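Local coordinates for glucose-binding protein (Thermus thermophilus HB27, PDB 2B3F) that is a periplasmic sugar-binding protein that holds glucose or galactose and is probably part of a sugar transport system, at residues 93-101 with 314-322; 269-277 with 337-348. All blocks are in the same frame, centred on the assembly; numbering follows the deposited sequence.

In the fold
Both contacts join distant parts of a bacterial solute-binding protein, and their segments alternate along the chain. Both are partly buried. Interaction 2 lies deeper, about 10 Å from the chain's centre, and is a pairing of parallel strands whose far end reaches the bound galactose. Interaction 1, centred about 17 Å out, has no strand pairing: a single backbone bond, a water and a few small apolar contacts hold a loop against the junction of two short helices, with an ion pair on its partly exposed side. The two sites meet where Ile315 packs on Trp337 and where Leu101 touches Met275 and Ser277. Interaction 2 is thus mainly repeated backbone bonding with aromatic and methionine packing; interaction 1 centres on one carbonyl.

Interaction 1 of 2, residues 93-101 with 314-322; sequences WLQAFPKGL and SIAARLDSD
Phe97 and Arg318 bring the two backbones closest, CA to CA 5.1 Å, where the junction of helices 93-96 and 99-105 meets a type I beta turn running from Arg318 to Ser321. In this solute-binding protein fold the turn belongs to the loop between helices 302-312 and 328-339, and Gln305 of the former accepts from Arg318 N. The N-H of Leu319, inside that turn, points almost straight at Ala96 O (2.9 Å, 174° at the hydrogen). Water 1 donates to the same oxygen and accepts from Asp320 N, so the carbonyl is gripped twice. One residue before Arg318, Ala317 packs its CB against Leu101 CD2 at 3.7 Å and against Phe97 CE1, while its carbonyl oxygen sits at the edge of the Phe97 ring. Leu319 sets CD1 against Gln95 O and the Phe97 backbone, and its side chain runs past Pro98 in the opposite direction. Arg318 CG lies 3.6 Å from Phe97 CE1. From there a bend at chi3 (69°) carries the guanidinium to Ala96, whose CB covers one face, and NH1 to the edge of the Trp93 indole. NH1 also bonds to Gly300 O. A side-on salt bridge holds the guanidinium: Arg318 NE takes Asp320 OD1 at 2.8 Å, NH2 takes OD2.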
loop_
_atom_site.group_PDB
_atom_site.type_symbol
_atom_site.label_atom_id
_atom_site.label_comp_id
_atom_site.label_asym_id
_atom_site.label_seq_id
_atom_site.Cartn_x
_atom_site.Cartn_y
_atom_site.Cartn_z
ATOM N N TRP A 93 -20.058 -12.220 5.059
ATOM C CA TRP A 93 -18.944 -11.555 4.379
ATOM C C TRP A 93 -18.504 -12.215 3.072
ATOM O O TRP A 93 -17.862 -11.576 2.254
ATOM C CB TRP A 93 -17.742 -11.428 5.305
ATOM C CG TRP A 93 -17.897 -10.403 6.401
ATOM C CD1 TRP A 93 -18.721 -9.324 6.412
ATOM C CD2 TRP A 93 -17.154 -10.359 7.617
ATOM N NE1 TRP A 93 -18.543 -8.617 7.580
ATOM C CE2 TRP A 93 -17.586 -9.242 8.332
ATOM C CE3 TRP A 93 -16.163 -11.171 8.170
ATOM C CZ2 TRP A 93 -17.063 -8.915 9.583
ATOM C CZ3 TRP A 93 -15.660 -10.856 9.402
ATOM C CH2 TRP A 93 -16.094 -9.730 10.088
ATOM N N LEU A 94 -18.855 -13.484 2.854
ATOM C CA LEU A 94 -18.479 -14.151 1.603
ATOM C C LEU A 94 -19.177 -13.539 0.381
ATOM O O LEU A 94 -18.699 -13.680 -0.746
ATOM C CB LEU A 94 -18.717 -15.674 1.692
ATOM C CG LEU A 94 -17.806 -16.427 2.668
ATOM C CD1 LEU A 94 -18.089 -17.917 2.643
ATOM C CD2 LEU A 94 -16.341 -16.170 2.334
ATOM N N GLN A 95 -20.295 -12.848 0.604
ATOM C CA GLN A 95 -20.998 -12.133 -0.445
ATOM C C GLN A 95 -20.706 -10.650 -0.427
ATOM O O GLN A 95 -20.912 -9.966 -1.426
ATOM C CB GLN A 95 -22.525 -12.337 -0.318
ATOM C CG GLN A 95 -23.005 -13.774 -0.615
ATOM C CD GLN A 95 -22.688 -14.745 0.493
ATOM O OE1 GLN A 95 -22.958 -14.480 1.666
ATOM N NE2 GLN A 95 -22.114 -15.881 0.130
ATOM N N ALA A 96 -20.233 -10.157 0.719
ATOM C CA ALA A 96 -19.964 -8.732 0.904
ATOM C C ALA A 96 -18.656 -8.240 0.264
ATOM O O ALA A 96 -18.546 -7.070 -0.019
ATOM C CB ALA A 96 -19.948 -8.406 2.386
ATOM N N PHE A 97 -17.680 -9.128 0.078
ATOM C CA PHE A 97 -16.385 -8.763 -0.526
ATOM C C PHE A 97 -16.209 -9.441 -1.879
ATOM O O PHE A 97 -16.751 -10.551 -2.091
ATOM C CB PHE A 97 -15.231 -9.204 0.378
ATOM C CG PHE A 97 -15.241 -8.556 1.727
ATOM C CD1 PHE A 97 -15.092 -7.189 1.835
ATOM C CD2 PHE A 97 -15.411 -9.309 2.877
ATOM C CE1 PHE A 97 -15.118 -6.571 3.081
ATOM C CE2 PHE A 97 -15.437 -8.707 4.126
ATOM C CZ PHE A 97 -15.285 -7.314 4.218
ATOM N N PRO A 98 -15.415 -8.824 -2.780
ATOM C CA PRO A 98 -15.137 -9.445 -4.087
ATOM C C PRO A 98 -14.345 -10.729 -3.937
ATOM O O PRO A 98 -13.534 -10.863 -3.016
ATOM C CB PRO A 98 -14.332 -8.384 -4.851
ATOM C CG PRO A 98 -13.880 -7.408 -3.864
ATOM C CD PRO A 98 -14.704 -7.540 -2.613
ATOM N N LYS A 99 -14.602 -11.682 -4.831
ATOM C CA LYS A 99 -14.037 -13.022 -4.706
ATOM C C LYS A 99 -12.510 -13.002 -4.676
ATOM O O LYS A 99 -11.888 -13.771 -3.935
ATOM C CB LYS A 99 -14.493 -13.895 -5.874
ATOM C CG LYS A 99 -14.041 -15.345 -5.761
ATOM C CD LYS A 99 -14.097 -16.076 -7.105
ATOM C CE LYS A 99 -13.603 -17.512 -6.950
ATOM N NZ LYS A 99 -12.147 -17.584 -6.543
ATOM N N GLY A 100 -11.923 -12.134 -5.496
ATOM C CA GLY A 100 -10.465 -11.988 -5.580
ATOM C C GLY A 100 -9.843 -11.588 -4.259
ATOM O O GLY A 100 -8.753 -12.045 -3.912
ATOM N N LEU A 101 -10.544 -10.730 -3.524
ATOM C CA LEU A 101 -10.115 -10.334 -2.177
ATOM C C LEU A 101 -10.248 -11.487 -1.180
ATOM O O LEU A 101 -9.342 -11.734 -0.388
ATOM C CB LEU A 101 -10.893 -9.106 -1.711
ATOM C CG LEU A 101 -10.449 -8.465 -0.406
ATOM C CD1 LEU A 101 -8.976 -8.034 -0.441
ATOM C CD2 LEU A 101 -11.343 -7.262 -0.111
ATOM N N SER A 314 -8.196 5.621 0.931
ATOM C CA SER A 314 -8.546 4.314 0.385
ATOM C C SER A 314 -10.043 4.302 0.095
ATOM O O SER A 314 -10.779 5.183 0.527
ATOM C CB SER A 314 -8.249 3.207 1.395
ATOM O OG SER A 314 -8.587 3.571 2.722
ATOM N N ILE A 315 -10.463 3.263 -0.611
ATOM C CA ILE A 315 -11.881 2.979 -0.796
ATOM C C ILE A 315 -12.251 1.782 0.094
ATOM O O ILE A 315 -11.387 1.077 0.618
ATOM C CB ILE A 315 -12.214 2.736 -2.295
ATOM C CG1 ILE A 315 -11.548 1.454 -2.807
ATOM C CG2 ILE A 315 -11.828 3.967 -3.119
ATOM C CD1 ILE A 315 -11.754 1.121 -4.281
ATOM N N ALA A 316 -13.562 1.557 0.273
ATOM C CA ALA A 316 -14.008 0.426 1.050
ATOM C C ALA A 316 -13.723 -0.882 0.302
ATOM O O ALA A 316 -13.743 -0.915 -0.926
ATOM C CB ALA A 316 -15.511 0.545 1.328
ATOM N N ALA A 317 -13.471 -1.934 1.061
ATOM C CA ALA A 317 -13.393 -3.300 0.509
ATOM C C ALA A 317 -14.807 -3.861 0.234
ATOM O O ALA A 317 -14.991 -4.649 -0.689
ATOM C CB ALA A 317 -12.655 -4.215 1.443
ATOM N N ARG A 318 -15.781 -3.457 1.039
ATOM C CA ARG A 318 -17.165 -3.951 0.878
ATOM C C ARG A 318 -17.756 -3.507 -0.435
ATOM O O ARG A 318 -17.704 -2.320 -0.777
ATOM C CB ARG A 318 -18.060 -3.458 2.006
ATOM C CG ARG A 318 -17.857 -4.196 3.301
ATOM C CD ARG A 318 -18.881 -3.748 4.297
ATOM N NE ARG A 318 -20.215 -4.212 3.897
ATOM C CZ ARG A 318 -20.804 -5.306 4.352
ATOM N NH1 ARG A 318 -20.251 -6.069 5.278
ATOM N NH2 ARG A 318 -22.009 -5.605 3.893
ATOM N N LEU A 319 -18.393 -4.451 -1.146
ATOM C CA LEU A 319 -19.058 -4.148 -2.411
ATOM C C LEU A 319 -20.230 -3.149 -2.274
ATOM O O LEU A 319 -20.547 -2.451 -3.234
ATOM C CB LEU A 319 -19.564 -5.444 -3.071
ATOM C CG LEU A 319 -18.529 -6.463 -3.550
ATOM C CD1 LEU A 319 -19.145 -7.846 -3.774
ATOM C CD2 LEU A 319 -17.878 -5.975 -4.810
ATOM N N ASP A 320 -20.859 -3.080 -1.096
ATOM C CA ASP A 320 -22.052 -2.250 -0.897
ATOM C C ASP A 320 -21.747 -0.819 -0.443
ATOM O O ASP A 320 -22.650 -0.053 -0.081
ATOM C CB ASP A 320 -23.081 -2.931 0.036
ATOM C CG ASP A 320 -22.602 -3.117 1.463
ATOM O OD1 ASP A 320 -21.438 -2.738 1.799
ATOM O OD2 ASP A 320 -23.409 -3.653 2.282
ATOM N N SER A 321 -20.461 -0.448 -0.486
ATOM C CA SER A 321 -20.041 0.888 -0.125
ATOM C C SER A 321 -20.830 1.995 -0.844
ATOM O O SER A 321 -21.094 1.912 -2.041
ATOM C CB SER A 321 -18.534 1.047 -0.409
ATOM O OG SER A 321 -18.073 2.337 0.001
ATOM N N ASP A 322 -21.169 3.045 -0.100
ATOM C CA ASP A 322 -21.920 4.192 -0.618
ATOM C C ASP A 322 -20.977 5.253 -1.201
ATOM O O ASP A 322 -20.309 5.955 -0.445
ATOM C CB ASP A 322 -22.733 4.808 0.527
ATOM C CG ASP A 322 -23.574 6.008 0.099
ATOM O OD1 ASP A 322 -23.528 6.447 -1.077
ATOM O OD2 ASP A 322 -24.276 6.538 0.990
HETATM O O HOH W 1 -20.849 -5.467 0.672
#

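Interaction 2 of 2, residues 269-277 with 337-348; sequences TQGVFMMLS and WRSNRIVGSLVH. With GAL (beta-D-galactopyranose), chain G.
Phe273 bonds to strand 341-344 with both its N-H and its C=O, its N reaching Arg341 O at 2.8 Å and its O taking the N-H of Val343. Strands 272-276 and 341-344 run parallel in the mixed sheet, and the alternation continues with Met275 N to Val343 O and Ser345 N to Met275 O. At the start of the pair, water 2 accepts from Gly271 N and Asn340 ND2. On one face of the sheet Val272 CG1 meets Val343 CG2. On the other, Trp337, from the end of helix 328-339, sets CE3 over the centre of the Phe273 ring in an edge-to-face pair, centroids 5.1 Å apart and planes at 55°. Ile342 CD1 packs on Phe273 CB, and its CG2 touches Met275 CG at 3.6 Å, where chi1 of Met275 (65°) has folded CG back over the chain near Val343 O. At the end of strand 272-276, Leu276 CB lies 3.7 Å from His348 CB, and water 3 links Ser277 N to His348 O. Ser345 OG accepts from His348 N in an ST motif and also bonds to Glu174. His348 NE2 is bonded to His171, while ND1 hydrogen-bonds galactose O1 at 2.7 Å, with O1 at the ring edge. With both ring nitrogens engaged, the imidazole's rotation is probably restricted, and the loop after strand 341-344 presents ND1 to the anomeric hydroxyl.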
loop_
_atom_site.group_PDB
_atom_site.type_symbol
_atom_site.label_atom_id
_atom_site.label_comp_id
_atom_site.label_asym_id
_atom_site.label_seq_id
_atom_site.Cartn_x
_atom_site.Cartn_y
_atom_site.Cartn_z
ATOM N N THR A 269 0.705 2.606 -16.819
ATOM C CA THR A 269 -0.092 1.616 -16.077
ATOM C C THR A 269 -1.591 1.868 -16.157
ATOM O O THR A 269 -2.372 1.223 -15.470
ATOM C CB THR A 269 0.331 1.549 -14.584
ATOM O OG1 THR A 269 -0.122 2.709 -13.894
ATOM C CG2 THR A 269 1.851 1.409 -14.450
ATOM N N GLN A 270 -1.984 2.787 -17.032
ATOM C CA GLN A 270 -3.382 3.147 -17.206
ATOM C C GLN A 270 -4.178 1.876 -17.501
ATOM O O GLN A 270 -3.754 1.034 -18.308
ATOM C CB GLN A 270 -3.543 4.153 -18.364
ATOM C CG GLN A 270 -2.831 5.503 -18.171
ATOM C CD GLN A 270 -1.282 5.418 -18.203
ATOM O OE1 GLN A 270 -0.690 4.537 -18.846
ATOM N NE2 GLN A 270 -0.634 6.343 -17.488
ATOM N N GLY A 271 -5.317 1.738 -16.826
ATOM C CA GLY A 271 -6.179 0.581 -16.975
ATOM C C GLY A 271 -5.859 -0.582 -16.054
ATOM O O GLY A 271 -6.555 -1.605 -16.072
ATOM N N VAL A 272 -4.801 -0.427 -15.249
ATOM C CA VAL A 272 -4.389 -1.455 -14.303
ATOM C C VAL A 272 -4.377 -0.816 -12.922
ATOM O O VAL A 272 -3.877 0.301 -12.745
ATOM C CB VAL A 272 -2.992 -2.028 -14.611
ATOM C CG1 VAL A 272 -2.646 -3.171 -13.638
ATOM C CG2 VAL A 272 -2.916 -2.512 -16.047
ATOM N N PHE A 273 -4.948 -1.537 -11.957
ATOM C CA PHE A 273 -5.096 -1.057 -10.582
ATOM C C PHE A 273 -4.235 -2.002 -9.768
ATOM O O PHE A 273 -4.540 -3.187 -9.636
ATOM C CB PHE A 273 -6.583 -1.121 -10.206
ATOM C CG PHE A 273 -6.954 -0.500 -8.875
ATOM C CD1 PHE A 273 -7.912 0.502 -8.820
ATOM C CD2 PHE A 273 -6.457 -0.992 -7.675
ATOM C CE1 PHE A 273 -8.334 1.053 -7.606
ATOM C CE2 PHE A 273 -6.876 -0.444 -6.446
ATOM C CZ PHE A 273 -7.816 0.578 -6.414
ATOM N N MET A 274 -3.112 -1.491 -9.261
ATOM C CA MET A 274 -2.239 -2.289 -8.404
ATOM C C MET A 274 -2.720 -2.100 -6.972
ATOM O O MET A 274 -2.565 -1.020 -6.390
ATOM C CB MET A 274 -0.762 -1.865 -8.534
ATOM C CG MET A 274 0.124 -2.688 -7.635
ATOM S SD MET A 274 1.887 -2.271 -7.790
ATOM C CE MET A 274 2.326 -3.181 -9.220
ATOM N N MET A 275 -3.337 -3.142 -6.429
ATOM C CA MET A 275 -4.035 -3.018 -5.157
ATOM C C MET A 275 -3.225 -3.527 -3.983
ATOM O O MET A 275 -2.239 -4.265 -4.140
ATOM C CB MET A 275 -5.387 -3.769 -5.197
ATOM C CG MET A 275 -5.269 -5.259 -5.362
ATOM S SD MET A 275 -4.892 -6.222 -3.868
ATOM C CE MET A 275 -6.388 -6.003 -2.879
ATOM N N LEU A 276 -3.668 -3.112 -2.800
ATOM C CA LEU A 276 -3.293 -3.698 -1.525
ATOM C C LEU A 276 -4.507 -3.532 -0.614
ATOM O O LEU A 276 -5.416 -2.743 -0.925
ATOM C CB LEU A 276 -2.066 -2.971 -0.920
ATOM C CG LEU A 276 -2.249 -1.466 -0.734
ATOM C CD1 LEU A 276 -1.993 -1.034 0.699
ATOM C CD2 LEU A 276 -1.451 -0.633 -1.755
ATOM N N SER A 277 -4.509 -4.232 0.506
ATOM C CA SER A 277 -5.634 -4.145 1.431
ATOM C C SER A 277 -5.162 -4.305 2.854
ATOM O O SER A 277 -4.486 -5.274 3.180
ATOM C CB SER A 277 -6.688 -5.212 1.094
ATOM O OG SER A 277 -7.732 -5.181 2.051
ATOM N N TRP A 337 -11.496 0.663 -9.616
ATOM C CA TRP A 337 -11.495 -0.638 -8.945
ATOM C C TRP A 337 -12.425 -1.625 -9.668
ATOM O O TRP A 337 -12.117 -2.804 -9.800
ATOM C CB TRP A 337 -11.904 -0.446 -7.489
ATOM C CG TRP A 337 -12.050 -1.643 -6.649
ATOM C CD1 TRP A 337 -13.162 -1.990 -5.908
ATOM C CD2 TRP A 337 -11.068 -2.654 -6.377
ATOM N NE1 TRP A 337 -12.927 -3.140 -5.218
ATOM C CE2 TRP A 337 -11.657 -3.576 -5.484
ATOM C CE3 TRP A 337 -9.764 -2.881 -6.809
ATOM C CZ2 TRP A 337 -10.979 -4.699 -5.015
ATOM C CZ3 TRP A 337 -9.086 -3.991 -6.337
ATOM C CH2 TRP A 337 -9.690 -4.892 -5.459
ATOM N N ARG A 338 -13.553 -1.115 -10.140
ATOM C CA ARG A 338 -14.558 -1.974 -10.781
ATOM C C ARG A 338 -14.271 -2.275 -12.253
ATOM O O ARG A 338 -14.717 -3.309 -12.771
ATOM C CB ARG A 338 -15.974 -1.371 -10.642
ATOM C CG ARG A 338 -16.482 -1.187 -9.197
ATOM C CD ARG A 338 -16.194 -2.354 -8.278
ATOM N NE ARG A 338 -16.864 -2.163 -6.993
ATOM C CZ ARG A 338 -18.066 -2.673 -6.684
ATOM N NH1 ARG A 338 -18.687 -3.478 -7.525
ATOM N NH2 ARG A 338 -18.608 -2.439 -5.497
ATOM N N SER A 339 -13.552 -1.385 -12.924
ATOM C CA SER A 339 -13.337 -1.491 -14.375
ATOM C C SER A 339 -11.962 -2.012 -14.799
ATOM O O SER A 339 -11.800 -2.561 -15.895
ATOM C CB SER A 339 -13.542 -0.123 -15.009
ATOM O OG SER A 339 -12.478 0.753 -14.670
ATOM N N ASN A 340 -10.950 -1.810 -13.959
ATOM C CA ASN A 340 -9.585 -2.088 -14.375
ATOM C C ASN A 340 -9.170 -3.541 -14.185
ATOM O O ASN A 340 -9.796 -4.304 -13.444
ATOM C CB ASN A 340 -8.610 -1.230 -13.545
ATOM C CG ASN A 340 -8.618 0.245 -13.917
ATOM O OD1 ASN A 340 -9.589 0.784 -14.472
ATOM N ND2 ASN A 340 -7.527 0.920 -13.588
ATOM N N ARG A 341 -8.083 -3.920 -14.848
ATOM C CA ARG A 341 -7.379 -5.143 -14.544
ATOM C C ARG A 341 -6.694 -4.954 -13.192
ATOM O O ARG A 341 -6.043 -3.929 -12.986
ATOM C CB ARG A 341 -6.315 -5.386 -15.615
ATOM C CG ARG A 341 -5.308 -6.460 -15.313
ATOM C CD ARG A 341 -5.868 -7.846 -15.490
ATOM N NE ARG A 341 -4.893 -8.883 -15.147
ATOM C CZ ARG A 341 -3.986 -9.412 -15.977
ATOM N NH1 ARG A 341 -3.888 -9.036 -17.246
ATOM N NH2 ARG A 341 -3.159 -10.353 -15.515
ATOM N N ILE A 342 -6.845 -5.930 -12.303
ATOM C CA ILE A 342 -6.297 -5.848 -10.946
ATOM C C ILE A 342 -5.038 -6.700 -10.837
ATOM O O ILE A 342 -5.011 -7.864 -11.250
ATOM C CB ILE A 342 -7.321 -6.330 -9.880
ATOM C CG1 ILE A 342 -8.664 -5.613 -10.027
ATOM C CG2 ILE A 342 -6.768 -6.151 -8.473
ATOM C CD1 ILE A 342 -8.577 -4.145 -10.059
ATOM N N VAL A 343 -3.976 -6.108 -10.285
ATOM C CA VAL A 343 -2.806 -6.883 -9.849
ATOM C C VAL A 343 -2.468 -6.440 -8.431
ATOM O O VAL A 343 -3.042 -5.461 -7.936
ATOM C CB VAL A 343 -1.558 -6.666 -10.767
ATOM C CG1 VAL A 343 -1.876 -7.029 -12.236
ATOM C CG2 VAL A 343 -1.057 -5.231 -10.677
ATOM N N GLY A 344 -1.541 -7.158 -7.804
ATOM C CA GLY A 344 -1.202 -6.902 -6.403
ATOM C C GLY A 344 0.123 -6.171 -6.256
ATOM O O GLY A 344 1.036 -6.321 -7.078
ATOM N N SER A 345 0.205 -5.405 -5.174
ATOM C CA SER A 345 1.453 -4.768 -4.737
ATOM C C SER A 345 2.456 -5.726 -4.120
ATOM O O SER A 345 2.095 -6.622 -3.359
ATOM C CB SER A 345 1.119 -3.675 -3.718
ATOM O OG SER A 345 2.289 -3.067 -3.182
ATOM N N LEU A 346 3.737 -5.492 -4.428
ATOM C CA LEU A 346 4.857 -6.114 -3.715
ATOM C C LEU A 346 5.136 -5.421 -2.386
ATOM O O LEU A 346 5.263 -6.060 -1.334
ATOM C CB LEU A 346 6.136 -6.017 -4.575
ATOM C CG LEU A 346 7.485 -6.248 -3.883
ATOM C CD1 LEU A 346 7.562 -7.657 -3.319
ATOM C CD2 LEU A 346 8.619 -5.997 -4.869
ATOM N N VAL A 347 5.297 -4.101 -2.439
ATOM C CA VAL A 347 5.764 -3.378 -1.271
ATOM C C VAL A 347 4.728 -3.420 -0.149
ATOM O O VAL A 347 5.060 -3.343 1.042
ATOM C CB VAL A 347 6.153 -1.936 -1.671
ATOM C CG1 VAL A 347 6.578 -1.128 -0.470
ATOM C CG2 VAL A 347 7.255 -2.003 -2.730
ATOM N N HIS A 348 3.472 -3.611 -0.544
ATOM C CA HIS A 348 2.358 -3.586 0.403
ATOM C C HIS A 348 1.663 -4.964 0.517
ATOM O O HIS A 348 0.462 -5.029 0.784
ATOM C CB HIS A 348 1.423 -2.443 0.059
ATOM C CG HIS A 348 2.148 -1.129 -0.025
ATOM N ND1 HIS A 348 2.552 -0.442 1.098
ATOM C CD2 HIS A 348 2.612 -0.442 -1.090
ATOM C CE1 HIS A 348 3.226 0.633 0.719
ATOM N NE2 HIS A 348 3.287 0.653 -0.602
HETATM C C1 GAL G . 0.737 0.859 3.560
HETATM C C2 GAL G . -0.588 0.690 4.316
HETATM C C3 GAL G . -1.410 1.972 4.316
HETATM C C4 GAL G . -0.576 3.163 4.794
HETATM C C5 GAL G . 0.772 3.160 4.032
HETATM C C6 GAL G . 1.731 4.296 4.423
HETATM O O1 GAL G . 1.509 -0.301 3.626
HETATM O O2 GAL G . -1.317 -0.407 3.743
HETATM O O3 GAL G . -2.546 1.823 5.155
HETATM O O4 GAL G . -0.415 3.034 6.181
HETATM O O5 GAL G . 1.452 1.936 4.174
HETATM O O6 GAL G . 2.265 4.075 5.694
HETATM O O HOH W 2 -6.426 3.144 -14.561
HETATM O O HOH W 3 -2.246 -6.171 0.402
#